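Local coordinates for protein AFP (PDB 2YJK) that probably binds and stores ferric iron as a dodecameric ferritin-like Dps protein that takes up and translocates iron, at residues I112-D117 against R152-L156. Sequence-based numbering, arbitrary orientation.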
ATOM      1  N   ILE C 112     -10.541   3.198  33.725  1.00 29.59           N
ATOM      2  CA  ILE C 112      -9.323   2.828  32.942  1.00 30.09           C
ATOM      3  C   ILE C 112      -8.066   3.636  33.380  1.00 29.74           C
ATOM      4  O   ILE C 112      -6.976   3.087  33.461  1.00 28.85           O
ATOM      5  CB  ILE C 112      -9.547   2.987  31.387  1.00 28.88           C
ATOM      6  CG1 ILE C 112     -10.558   1.948  30.865  1.00 29.51           C
ATOM      7  CG2 ILE C 112      -8.236   2.921  30.579  1.00 28.41           C
ATOM      8  CD1 ILE C 112     -10.069   0.539  30.960  1.00 28.72           C
ATOM      9  N   VAL C 113      -8.239   4.922  33.694  1.00 29.74           N
ATOM     10  CA  VAL C 113      -7.149   5.682  34.311  1.00 30.73           C
ATOM     11  C   VAL C 113      -6.725   5.074  35.643  1.00 31.82           C
ATOM     12  O   VAL C 113      -5.536   4.997  35.930  1.00 31.06           O
ATOM     13  CB  VAL C 113      -7.467   7.215  34.425  1.00 30.96           C
ATOM     14  CG1 VAL C 113      -6.366   7.993  35.167  1.00 31.43           C
ATOM     15  CG2 VAL C 113      -7.655   7.762  33.040  1.00 28.60           C
ATOM     16  N   SER C 114      -7.671   4.650  36.461  1.00 33.23           N
ATOM     17  CA  SER C 114      -7.300   3.947  37.683  1.00 34.52           C
ATOM     18  C   SER C 114      -6.421   2.707  37.404  1.00 35.23           C
ATOM     19  O   SER C 114      -5.341   2.572  38.044  1.00 34.85           O
ATOM     20  CB  SER C 114      -8.558   3.594  38.469  1.00 36.39           C
ATOM     21  OG  SER C 114      -8.239   2.774  39.561  1.00 40.54           O
ATOM     22  N   ASP C 115      -6.839   1.823  36.466  1.00 33.97           N
ATOM     23  CA  ASP C 115      -6.036   0.634  36.085  1.00 34.76           C
ATOM     24  C   ASP C 115      -4.664   1.125  35.457  1.00 34.32           C
ATOM     25  O   ASP C 115      -3.579   0.634  35.806  1.00 34.86           O
ATOM     26  CB  ASP C 115      -6.797  -0.322  35.092  1.00 34.99           C
ATOM     27  CG  ASP C 115      -8.221  -0.922  35.663  1.00 42.05           C
ATOM     28  OD1 ASP C 115      -8.800  -0.496  36.763  1.00 41.65           O
ATOM     29  OD2 ASP C 115      -8.787  -1.845  34.924  1.00 44.26           O
ATOM     30  N   ILE C 116      -4.667   2.123  34.579  1.00 32.54           N
ATOM     31  CA  ILE C 116      -3.365   2.664  34.117  1.00 31.02           C
ATOM     32  C   ILE C 116      -2.415   3.182  35.269  1.00 32.46           C
ATOM     33  O   ILE C 116      -1.198   2.981  35.246  1.00 31.88           O
ATOM     34  CB  ILE C 116      -3.597   3.713  33.056  1.00 30.82           C
ATOM     35  CG1 ILE C 116      -4.001   3.030  31.753  1.00 30.14           C
ATOM     36  CG2 ILE C 116      -2.370   4.556  32.854  1.00 28.99           C
ATOM     37  CD1 ILE C 116      -4.583   4.003  30.703  1.00 31.29           C
ATOM     38  N   ASP C 117      -2.984   3.814  36.284  1.00 33.31           N
ATOM     39  CA  ASP C 117      -2.217   4.387  37.369  1.00 35.60           C
ATOM     40  C   ASP C 117      -1.529   3.264  38.117  1.00 35.63           C
ATOM     41  O   ASP C 117      -0.398   3.437  38.527  1.00 36.51           O
ATOM     42  CB  ASP C 117      -3.091   5.198  38.361  1.00 36.13           C
ATOM     43  CG  ASP C 117      -3.445   6.631  37.857  1.00 40.63           C
ATOM     44  OD1 ASP C 117      -2.899   7.138  36.831  1.00 41.60           O
ATOM     45  OD2 ASP C 117      -4.313   7.264  38.527  1.00 47.37           O
ATOM     46  N   ARG C 152      -2.721   7.758  28.955  1.00 30.28           N
ATOM     47  CA  ARG C 152      -3.330   8.364  30.138  1.00 30.05           C
ATOM     48  C   ARG C 152      -3.744   9.840  29.886  1.00 30.91           C
ATOM     49  O   ARG C 152      -4.849  10.234  30.260  1.00 31.87           O
ATOM     50  CB  ARG C 152      -2.375   8.278  31.320  1.00 30.88           C
ATOM     51  CG  ARG C 152      -2.969   8.661  32.694  1.00 30.94           C
ATOM     52  CD  ARG C 152      -1.888   8.800  33.766  1.00 34.28           C
ATOM     53  NE  ARG C 152      -2.486   9.215  35.043  1.00 37.13           N
ATOM     54  CZ  ARG C 152      -2.455  10.444  35.568  1.00 43.33           C
ATOM     55  NH1 ARG C 152      -1.798  11.419  34.982  1.00 43.03           N
ATOM     56  NH2 ARG C 152      -3.074  10.693  36.720  1.00 45.35           N
ATOM     57  N   TRP C 153      -2.884  10.633  29.246  1.00 29.89           N
ATOM     58  CA  TRP C 153      -3.218  11.994  28.951  1.00 29.93           C
ATOM     59  C   TRP C 153      -4.466  12.053  28.039  1.00 30.03           C
ATOM     60  O   TRP C 153      -5.402  12.803  28.337  1.00 29.80           O
ATOM     61  CB  TRP C 153      -2.004  12.706  28.336  1.00 31.50           C
ATOM     62  CG  TRP C 153      -2.328  13.934  27.486  1.00 31.96           C
ATOM     63  CD1 TRP C 153      -3.163  14.955  27.813  1.00 34.22           C
ATOM     64  CD2 TRP C 153      -1.792  14.250  26.167  1.00 35.55           C
ATOM     65  NE1 TRP C 153      -3.220  15.878  26.772  1.00 34.01           N
ATOM     66  CE2 TRP C 153      -2.379  15.483  25.764  1.00 35.44           C
ATOM     67  CE3 TRP C 153      -0.884  13.594  25.285  1.00 35.59           C
ATOM     68  CZ2 TRP C 153      -2.090  16.103  24.507  1.00 35.85           C
ATOM     69  CZ3 TRP C 153      -0.575  14.216  24.034  1.00 37.71           C
ATOM     70  CH2 TRP C 153      -1.181  15.460  23.665  1.00 38.38           C
ATOM     71  N   PHE C 154      -4.471  11.269  26.952  1.00 27.98           N
ATOM     72  CA  PHE C 154      -5.599  11.248  26.039  1.00 30.15           C
ATOM     73  C   PHE C 154      -6.907  10.925  26.741  1.00 30.15           C
ATOM     74  O   PHE C 154      -7.908  11.536  26.440  1.00 30.68           O
ATOM     75  CB  PHE C 154      -5.380  10.274  24.915  1.00 29.70           C
ATOM     76  CG  PHE C 154      -4.443  10.765  23.861  1.00 33.38           C
ATOM     77  CD1 PHE C 154      -3.701  11.922  24.023  1.00 39.14           C
ATOM     78  CD2 PHE C 154      -4.244  10.018  22.713  1.00 42.70           C
ATOM     79  CE1 PHE C 154      -2.824  12.359  23.023  1.00 39.02           C
ATOM     80  CE2 PHE C 154      -3.364  10.467  21.721  1.00 45.90           C
ATOM     81  CZ  PHE C 154      -2.665  11.645  21.894  1.00 41.38           C
ATOM     82  N   LEU C 155      -6.860  10.023  27.722  1.00 30.05           N
ATOM     83  CA  LEU C 155      -8.026   9.674  28.508  1.00 30.66           C
ATOM     84  C   LEU C 155      -8.380  10.813  29.444  1.00 31.09           C
ATOM     85  O   LEU C 155      -9.508  11.315  29.413  1.00 31.35           O
ATOM     86  CB  LEU C 155      -7.804   8.329  29.232  1.00 30.89           C
ATOM     87  CG  LEU C 155      -7.848   7.120  28.273  1.00 31.94           C
ATOM     88  CD1 LEU C 155      -7.061   5.956  28.786  1.00 31.94           C
ATOM     89  CD2 LEU C 155      -9.276   6.645  27.944  1.00 34.00           C
ATOM     90  N   LEU C 156      -7.407  11.301  30.209  1.00 31.26           N
ATOM     91  CA  LEU C 156      -7.680  12.286  31.230  1.00 32.75           C
ATOM     92  C   LEU C 156      -8.048  13.668  30.660  1.00 32.56           C
ATOM     93  O   LEU C 156      -8.776  14.396  31.304  1.00 32.26           O
ATOM     94  CB  LEU C 156      -6.488  12.412  32.173  1.00 33.12           C
ATOM     95  CG  LEU C 156      -6.592  12.347  33.682  1.00 39.87           C
ATOM     96  CD1 LEU C 156      -7.861  11.569  34.265  1.00 40.42           C
ATOM     97  CD2 LEU C 156      -5.224  11.838  34.255  1.00 37.98           C
TER
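Leu155 projects from helix 135-156 toward helix 105-130, where its CD1 methyl meets two isoleucines one turn apart: Ile112 CG2 and Ile116 CD1 each lie 3.7 Å from Leu155 CD1. Val113, on helix 105-130, meets helix 135-156 with both its branches. Its CG1 stands anti to the backbone N (chi1 176°) and approaches Leu156 CD1 at 4.0 Å, while CG2 rests 3.9 Å from Leu155 CB. A short beta-branched residue suits this place, because the backbones come nearest here, with Val113 CA and Arg152 CA 6.3 Å apart. The longer leucine and isoleucines reach further in: Leu155 also touches Leu57 and Val61 of helix 51-78, and Ile116 touches Leu35 of helix 15-45.

The polar part lies along the partly exposed margin. Arginine suits its place because its apolar stem can pass Ile116 CG2, 4.0 Å from Arg152 CB, and its charged end still reach the short carboxylate of Asp117. There Arg152 NE donates to Asp117 OD1 at 2.8 Å, a salt bridge with an N-H...O angle of 149°. The donor comes nearly along the CG-OD1 bond, though OD1 is tilted out of the guanidinium plane. Carboxylate and guanidinium are turned 37° apart, and NH2 stays too far from either oxygen for a second bond. Leu156 CD2 sits over the centre of one guanidinium face, 3.3 Å above its plane. With an alanine here instead of Arg152, the Asp117 carboxylate would probably lose this countercharge, and Ile116 CG2 and Leu156 CD2 the cover of the arginine chain.

Here two antiparallel helices of the ferritin four-helix bundle meet through an apolar seam with an ion pair at its margin, the salt bridge and Leu156 together probably holding the guanidinium in place.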